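Local coordinates for putative oxidoreductase (Gluconobacter oxydans, PDB 3WJ7), which is a reductase of the short-chain dehydrogenase/reductase (SDR) family that probably uses a nicotinamide coenzyme to act on carbonyl substrates, at residues A[219-224]-A[320-325]; A[240-245]-A[311-316]. All coordinates share one frame; numbering follows the deposited sequence.

Contact 1. Residues A[219-224]-A[320-325]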
ATOM      1  N   HIS A 219     -25.175  15.286  14.851  1.00 38.52           N
ATOM      2  CA  HIS A 219     -25.573  16.267  13.873  1.00 36.40           C
ATOM      3  C   HIS A 219     -24.318  17.030  13.462  1.00 35.73           C
ATOM      4  O   HIS A 219     -23.522  17.408  14.312  1.00 36.42           O
ATOM      5  CB  HIS A 219     -26.634  17.215  14.444  1.00 35.44           C
ATOM      6  CG  HIS A 219     -27.436  17.901  13.394  1.00 33.01           C
ATOM      7  ND1 HIS A 219     -26.881  18.817  12.522  1.00 33.40           N
ATOM      8  CD2 HIS A 219     -28.734  17.770  13.037  1.00 31.12           C
ATOM      9  CE1 HIS A 219     -27.806  19.209  11.659  1.00 33.84           C
ATOM     10  NE2 HIS A 219     -28.940  18.596  11.956  1.00 33.04           N
ATOM     11  N   VAL A 220     -24.148  17.219  12.160  1.00 35.81           N
ATOM     12  CA  VAL A 220     -23.034  17.966  11.589  1.00 35.75           C
ATOM     13  C   VAL A 220     -22.955  19.377  12.161  1.00 37.18           C
ATOM     14  O   VAL A 220     -21.858  19.901  12.403  1.00 38.03           O
ATOM     15  CB  VAL A 220     -23.097  17.993  10.037  1.00 35.24           C
ATOM     16  CG1 VAL A 220     -24.164  18.951   9.543  1.00 35.71           C
ATOM     17  CG2 VAL A 220     -21.768  18.409   9.437  1.00 34.64           C
ATOM     18  N   ASP A 221     -24.113  19.988  12.397  1.00 43.79           N
ATOM     19  CA  ASP A 221     -24.162  21.363  12.973  1.00 44.59           C
ATOM     20  C   ASP A 221     -23.755  21.376  14.440  1.00 41.67           C
ATOM     21  O   ASP A 221     -23.318  22.381  14.966  1.00 46.50           O
ATOM     22  CB  ASP A 221     -25.532  21.998  12.750  1.00 45.20           C
ATOM     23  CG  ASP A 221     -25.768  22.366  11.268  1.00 47.61           C
ATOM     24  OD1 ASP A 221     -24.788  22.744  10.612  1.00 50.94           O
ATOM     25  OD2 ASP A 221     -26.913  22.283  10.752  1.00 47.90           O
ATOM     26  N   ASP A 222     -23.866  20.231  15.085  1.00 40.26           N
ATOM     27  CA  ASP A 222     -23.451  20.121  16.454  1.00 38.71           C
ATOM     28  C   ASP A 222     -21.974  19.933  16.538  1.00 38.31           C
ATOM     29  O   ASP A 222     -21.373  20.475  17.451  1.00 38.36           O
ATOM     30  CB  ASP A 222     -24.184  18.999  17.166  1.00 39.81           C
ATOM     31  CG  ASP A 222     -25.599  19.366  17.457  1.00 43.13           C
ATOM     32  OD1 ASP A 222     -25.872  20.578  17.578  1.00 46.19           O
ATOM     33  OD2 ASP A 222     -26.455  18.472  17.513  1.00 43.47           O
ATOM     34  N   VAL A 223     -21.395  19.178  15.595  1.00 35.32           N
ATOM     35  CA  VAL A 223     -19.954  19.115  15.462  1.00 33.93           C
ATOM     36  C   VAL A 223     -19.401  20.522  15.296  1.00 34.12           C
ATOM     37  O   VAL A 223     -18.427  20.914  15.967  1.00 31.18           O
ATOM     38  CB  VAL A 223     -19.564  18.310  14.212  1.00 34.94           C
ATOM     39  CG1 VAL A 223     -18.072  18.436  13.900  1.00 31.37           C
ATOM     40  CG2 VAL A 223     -19.960  16.863  14.399  1.00 37.18           C
ATOM     41  N   ALA A 224     -20.025  21.257  14.371  1.00 34.69           N
ATOM     42  CA  ALA A 224     -19.597  22.598  14.029  1.00 38.92           C
ATOM     43  C   ALA A 224     -19.597  23.501  15.252  1.00 41.54           C
ATOM     44  O   ALA A 224     -18.606  24.188  15.554  1.00 44.99           O
ATOM     45  CB  ALA A 224     -20.462  23.179  12.905  1.00 38.73           C
ATOM     46  N   ALA A 320     -24.126  20.694  23.469  1.00 46.89           N
ATOM     47  CA  ALA A 320     -25.497  20.145  23.648  1.00 47.76           C
ATOM     48  C   ALA A 320     -25.991  19.514  22.362  1.00 48.34           C
ATOM     49  O   ALA A 320     -26.768  20.126  21.637  1.00 49.72           O
ATOM     50  CB  ALA A 320     -26.478  21.243  24.128  1.00 42.92           C
ATOM     51  N   PRO A 321     -25.539  18.288  22.063  1.00 50.05           N
ATOM     52  CA  PRO A 321     -25.908  17.651  20.783  1.00 51.74           C
ATOM     53  C   PRO A 321     -27.415  17.338  20.710  1.00 51.32           C
ATOM     54  O   PRO A 321     -27.976  16.854  21.669  1.00 48.24           O
ATOM     55  CB  PRO A 321     -25.078  16.351  20.784  1.00 47.21           C
ATOM     56  CG  PRO A 321     -24.899  16.052  22.228  1.00 49.27           C
ATOM     57  CD  PRO A 321     -24.807  17.370  22.947  1.00 48.80           C
ATOM     58  N   ARG A 322     -28.074  17.638  19.594  1.00 53.34           N
ATOM     59  CA  ARG A 322     -29.471  17.261  19.453  1.00 49.71           C
ATOM     60  C   ARG A 322     -29.530  15.759  19.167  1.00 49.32           C
ATOM     61  O   ARG A 322     -28.499  15.127  18.972  1.00 50.76           O
ATOM     62  CB  ARG A 322     -30.225  18.175  18.471  1.00 49.26           C
ATOM     63  CG  ARG A 322     -29.980  17.925  17.002  1.00 54.18           C
ATOM     64  CD  ARG A 322     -29.001  18.946  16.470  1.00 54.20           C
ATOM     65  NE  ARG A 322     -29.540  19.876  15.480  1.00 50.08           N
ATOM     66  CZ  ARG A 322     -28.882  20.965  15.098  1.00 49.48           C
ATOM     67  NH1 ARG A 322     -27.687  21.254  15.638  1.00 44.31           N
ATOM     68  NH2 ARG A 322     -29.397  21.761  14.177  1.00 54.03           N
ATOM     69  N   PRO A 323     -30.709  15.141  19.256  1.00 52.94           N
ATOM     70  CA  PRO A 323     -30.626  13.667  19.125  1.00 50.84           C
ATOM     71  C   PRO A 323     -30.424  13.191  17.677  1.00 50.98           C
ATOM     72  O   PRO A 323     -30.547  14.002  16.738  1.00 49.83           O
ATOM     73  CB  PRO A 323     -31.967  13.196  19.675  1.00 51.89           C
ATOM     74  CG  PRO A 323     -32.892  14.372  19.538  1.00 51.69           C
ATOM     75  CD  PRO A 323     -32.051  15.605  19.665  1.00 51.40           C
ATOM     76  N   ALA A 324     -30.116  11.898  17.502  1.00 51.11           N
ATOM     77  CA  ALA A 324     -29.755  11.334  16.181  1.00 54.51           C
ATOM     78  C   ALA A 324     -30.899  11.427  15.171  1.00 56.28           C
ATOM     79  O   ALA A 324     -30.673  11.619  13.977  1.00 58.80           O
ATOM     80  CB  ALA A 324     -29.306   9.889  16.306  1.00 52.62           C
ATOM     81  N   ARG A 325     -32.127  11.281  15.656  1.00 53.63           N
ATOM     82  CA  ARG A 325     -33.272  11.392  14.799  1.00 51.13           C
ATOM     83  C   ARG A 325     -33.354  12.765  14.145  1.00 48.42           C
ATOM     84  O   ARG A 325     -33.800  12.897  13.026  1.00 53.70           O
ATOM     85  CB  ARG A 325     -34.540  11.024  15.556  1.00 54.31           C
ATOM     86  CG  ARG A 325     -35.803  11.701  15.047  1.00 57.14           C
ATOM     87  CD  ARG A 325     -37.045  11.126  15.693  1.00 56.66           C
ATOM     88  NE  ARG A 325     -37.419   9.897  15.012  1.00 60.01           N
ATOM     89  CZ  ARG A 325     -37.300   8.697  15.547  1.00 56.81           C
ATOM     90  NH1 ARG A 325     -36.839   8.580  16.786  1.00 59.18           N
ATOM     91  NH2 ARG A 325     -37.653   7.635  14.843  1.00 52.94           N
TER
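The guanidinium of Arg322 lies flat on the imidazole of His219, an offset stack with centres 3.7 Å apart and planes 18° apart, at the point where the helix 220-233 of this extended SDR's Rossmann fold begins. NE of Arg322 sits over the rim of the ring, 3.3 Å from CD2 of His219. From the same guanidinium, NH1 reaches OD1 of Asp222 at 2.7 Å, forming a salt bridge. The carboxylate oxygen lies in the guanidinium plane, whereas the nitrogen comes to it from well above the carboxylate plane, and the N-H is bent at 141°. Asp221 stands close by on the same helical turn, its CB 3.7 Å from NH1 of Arg322, and its negative charge would probably add to the pull on the arginine.

Arg322 gets there by a folded path. Its CG sits between the backbone N and the carbonyl carbon, and bends at chi2 and chi3 turn the chain back over the helix start. With an alanine here, Asp222 would probably lose its charged mate and the face of His219 its flat cover.

Further out, His219 is the N-cap of helix 220-233, and its ring is fixed at both nitrogens. NE2 is hydrogen-bonded to Asp330 of helix 324-337, a second tie between the two parts of the chain. CG swings anti to the backbone nitrogen (chi1 -159°), which brings ND1 round to the first turn. There it accepts the amide hydrogen of Asp221, the donor lying in the ring plane with N 3.0 Å from ND1 of His219.

Contact 2. Residues A[240-245]-A[311-316]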
ATOM      1  N   TYR A 240     -11.537  16.574  23.063  1.00 40.67           N
ATOM      2  CA  TYR A 240     -12.945  16.507  23.428  1.00 38.20           C
ATOM      3  C   TYR A 240     -13.720  15.761  22.399  1.00 34.40           C
ATOM      4  O   TYR A 240     -13.716  16.134  21.236  1.00 34.24           O
ATOM      5  CB  TYR A 240     -13.529  17.922  23.583  1.00 42.51           C
ATOM      6  CG  TYR A 240     -12.782  18.853  24.518  1.00 42.71           C
ATOM      7  CD1 TYR A 240     -11.652  19.568  24.075  1.00 44.92           C
ATOM      8  CD2 TYR A 240     -13.212  19.045  25.831  1.00 42.16           C
ATOM      9  CE1 TYR A 240     -10.965  20.437  24.926  1.00 48.22           C
ATOM     10  CE2 TYR A 240     -12.534  19.913  26.693  1.00 43.28           C
ATOM     11  CZ  TYR A 240     -11.425  20.608  26.243  1.00 46.44           C
ATOM     12  OH  TYR A 240     -10.764  21.464  27.082  1.00 49.01           O
ATOM     13  N   ILE A 241     -14.367  14.679  22.812  1.00 35.76           N
ATOM     14  CA  ILE A 241     -15.265  13.906  21.918  1.00 34.09           C
ATOM     15  C   ILE A 241     -16.506  14.737  21.579  1.00 35.12           C
ATOM     16  O   ILE A 241     -17.125  15.305  22.462  1.00 35.31           O
ATOM     17  CB  ILE A 241     -15.714  12.584  22.582  1.00 33.54           C
ATOM     18  CG1 ILE A 241     -14.537  11.620  22.680  1.00 34.34           C
ATOM     19  CG2 ILE A 241     -16.827  11.918  21.785  1.00 36.37           C
ATOM     20  CD1 ILE A 241     -14.612  10.626  23.804  1.00 32.67           C
ATOM     21  N   LEU A 242     -16.863  14.818  20.307  1.00 35.70           N
ATOM     22  CA  LEU A 242     -18.040  15.537  19.923  1.00 34.50           C
ATOM     23  C   LEU A 242     -19.015  14.557  19.337  1.00 38.44           C
ATOM     24  O   LEU A 242     -19.154  14.483  18.131  1.00 42.54           O
ATOM     25  CB  LEU A 242     -17.699  16.639  18.930  1.00 31.73           C
ATOM     26  CG  LEU A 242     -16.823  17.832  19.393  1.00 33.87           C
ATOM     27  CD1 LEU A 242     -16.764  18.908  18.294  1.00 29.91           C
ATOM     28  CD2 LEU A 242     -17.229  18.468  20.774  1.00 32.12           C
ATOM     29  N   GLY A 243     -19.690  13.782  20.193  1.00 42.05           N
ATOM     30  CA  GLY A 243     -20.644  12.762  19.734  1.00 39.83           C
ATOM     31  C   GLY A 243     -22.059  13.274  19.812  1.00 41.42           C
ATOM     32  O   GLY A 243     -22.279  14.390  20.267  1.00 46.07           O
ATOM     33  N   GLY A 244     -23.022  12.468  19.375  1.00 40.10           N
ATOM     34  CA  GLY A 244     -24.427  12.697  19.703  1.00 38.66           C
ATOM     35  C   GLY A 244     -25.033  11.492  20.430  1.00 43.83           C
ATOM     36  O   GLY A 244     -25.264  11.544  21.650  1.00 49.75           O
ATOM     37  N   GLU A 245     -25.257  10.399  19.697  1.00 42.81           N
ATOM     38  CA  GLU A 245     -26.034   9.240  20.151  1.00 43.36           C
ATOM     39  C   GLU A 245     -25.403   7.926  19.729  1.00 41.98           C
ATOM     40  O   GLU A 245     -24.986   7.764  18.582  1.00 41.92           O
ATOM     41  CB  GLU A 245     -27.424   9.313  19.525  1.00 47.00           C
ATOM     42  CG  GLU A 245     -28.503   8.500  20.210  1.00 54.47           C
ATOM     43  CD  GLU A 245     -29.883   8.712  19.586  1.00 65.15           C
ATOM     44  OE1 GLU A 245     -30.354   9.877  19.460  1.00 72.03           O
ATOM     45  OE2 GLU A 245     -30.511   7.696  19.210  1.00 67.42           O
ATOM     46  N   ASP A 311     -19.369  13.247  27.537  1.00 44.90           N
ATOM     47  CA  ASP A 311     -19.583  13.892  28.820  1.00 46.57           C
ATOM     48  C   ASP A 311     -18.536  14.975  29.136  1.00 46.50           C
ATOM     49  O   ASP A 311     -18.886  16.039  29.654  1.00 53.01           O
ATOM     50  CB  ASP A 311     -19.772  12.861  29.934  1.00 49.39           C
ATOM     51  CG  ASP A 311     -21.174  12.227  29.912  1.00 53.72           C
ATOM     52  OD1 ASP A 311     -22.085  12.783  29.252  1.00 57.11           O
ATOM     53  OD2 ASP A 311     -21.367  11.171  30.549  1.00 56.43           O
ATOM     54  N   LYS A 312     -17.284  14.739  28.756  1.00 43.24           N
ATOM     55  CA  LYS A 312     -16.242  15.726  28.919  1.00 41.06           C
ATOM     56  C   LYS A 312     -16.589  17.024  28.199  1.00 42.75           C
ATOM     57  O   LYS A 312     -16.541  18.075  28.786  1.00 52.61           O
ATOM     58  CB  LYS A 312     -14.893  15.180  28.498  1.00 39.38           C
ATOM     59  CG  LYS A 312     -13.828  16.240  28.562  1.00 39.03           C
ATOM     60  CD  LYS A 312     -12.469  15.606  28.528  1.00 40.36           C
ATOM     61  CE  LYS A 312     -11.434  16.704  28.485  1.00 39.96           C
ATOM     62  NZ  LYS A 312     -10.093  16.116  28.361  1.00 40.36           N
ATOM     63  N   ALA A 313     -17.016  16.986  26.958  1.00 41.50           N
ATOM     64  CA  ALA A 313     -17.383  18.253  26.341  1.00 40.21           C
ATOM     65  C   ALA A 313     -18.709  18.795  26.901  1.00 43.09           C
ATOM     66  O   ALA A 313     -19.014  19.993  26.771  1.00 41.69           O
ATOM     67  CB  ALA A 313     -17.436  18.139  24.821  1.00 34.97           C
ATOM     68  N   LYS A 314     -19.513  17.930  27.506  1.00 44.69           N
ATOM     69  CA  LYS A 314     -20.805  18.414  28.033  1.00 47.51           C
ATOM     70  C   LYS A 314     -20.594  19.302  29.254  1.00 49.22           C
ATOM     71  O   LYS A 314     -21.120  20.397  29.298  1.00 47.05           O
ATOM     72  CB  LYS A 314     -21.801  17.292  28.320  1.00 41.70           C
ATOM     73  CG  LYS A 314     -22.722  17.058  27.153  1.00 41.24           C
ATOM     74  CD  LYS A 314     -23.445  15.729  27.249  1.00 43.65           C
ATOM     75  CE  LYS A 314     -23.862  15.276  25.848  1.00 42.03           C
ATOM     76  NZ  LYS A 314     -24.882  14.193  25.935  1.00 40.63           N
ATOM     77  N   LYS A 315     -19.781  18.821  30.191  1.00 55.58           N
ATOM     78  CA  LYS A 315     -19.485  19.514  31.425  1.00 60.23           C
ATOM     79  C   LYS A 315     -18.567  20.663  31.134  1.00 58.97           C
ATOM     80  O   LYS A 315     -18.822  21.781  31.556  1.00 59.38           O
ATOM     81  CB  LYS A 315     -18.789  18.578  32.415  1.00 69.55           C
ATOM     82  CG  LYS A 315     -19.559  17.285  32.646  1.00 81.21           C
ATOM     83  CD  LYS A 315     -18.890  16.402  33.687  1.00 88.99           C
ATOM     84  CE  LYS A 315     -19.535  15.020  33.693  1.00 88.85           C
ATOM     85  NZ  LYS A 315     -18.671  14.051  34.416  1.00 90.06           N
ATOM     86  N   GLU A 316     -17.496  20.389  30.401  1.00 55.07           N
ATOM     87  CA  GLU A 316     -16.404  21.343  30.294  1.00 51.86           C
ATOM     88  C   GLU A 316     -16.651  22.411  29.249  1.00 48.74           C
ATOM     89  O   GLU A 316     -15.924  23.406  29.199  1.00 48.80           O
ATOM     90  CB  GLU A 316     -15.077  20.632  30.032  1.00 53.22           C
ATOM     91  CG  GLU A 316     -14.804  19.495  31.009  1.00 61.91           C
ATOM     92  CD  GLU A 316     -13.789  19.838  32.075  1.00 70.98           C
ATOM     93  OE1 GLU A 316     -14.025  20.791  32.866  1.00 72.71           O
ATOM     94  OE2 GLU A 316     -12.749  19.141  32.112  1.00 75.94           O
TER
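The methyl CB of Ala313 rests 4.1 Å from CB of Tyr240 and equally far from CD2 of Leu242, and it also comes within 3.7 Å of the carbonyl O of Ile241. Apolar packing of this kind carries most of the contact, with Ala313 at its middle. The axes of segments 240-242 and 311-316 come within 6.9 Å, a closeness consistent with the small side chain of Ala313. The Tyr240 ring is flanked by two further helix residues. CE of Lys312 lies 3.8 Å from CE2 of Tyr240, and CB of Glu316 approaches the ring edge near its plane.

The polar part is weaker across the pair and stronger beyond it. Lys312 puts CG anti to its own amide nitrogen (chi1 175°) and runs on fully extended, crossing the tyrosine side chain at about a right angle. Its ammonium stands 20° off the ring normal but too far away for more than a weak cation-pi attraction. That charge is instead paired in a salt bridge with Glu238, while Tyr240 OH is hydrogen-bonded to the backbone N of Lys235.

The axes of segments 311-316 and 240-242 cross at 103°, near the start of strand 239-248. That strand joins the Rossmann sheet through backbone bonds to strand 176-185, where Leu242 also touches Val179 and Tyr240 touches Ile177.

Overall arrangement
The two contacts lie side by side, their centres 11 Å apart, with contact 2 nested in the chain loop closed by contact 1. Helix 220-233 leads into strand 239-248, and helix 311-317 is followed by helix 324-337, so the C-terminal part meets two successive elements of the Rossmann domain. Contacts 1 and 2 touch directly: the amide N of Ala324 probably donates to OE1 of Glu245 at 2.8 Å, CB of Pro321 packs 3.5 Å from O of Gly243, and O of Val223 meets CD1 of Leu242. A bound mercury ion lies about 9 Å from the Leu242 side chain, and a mercury ion about 13 Å from that of Asp222.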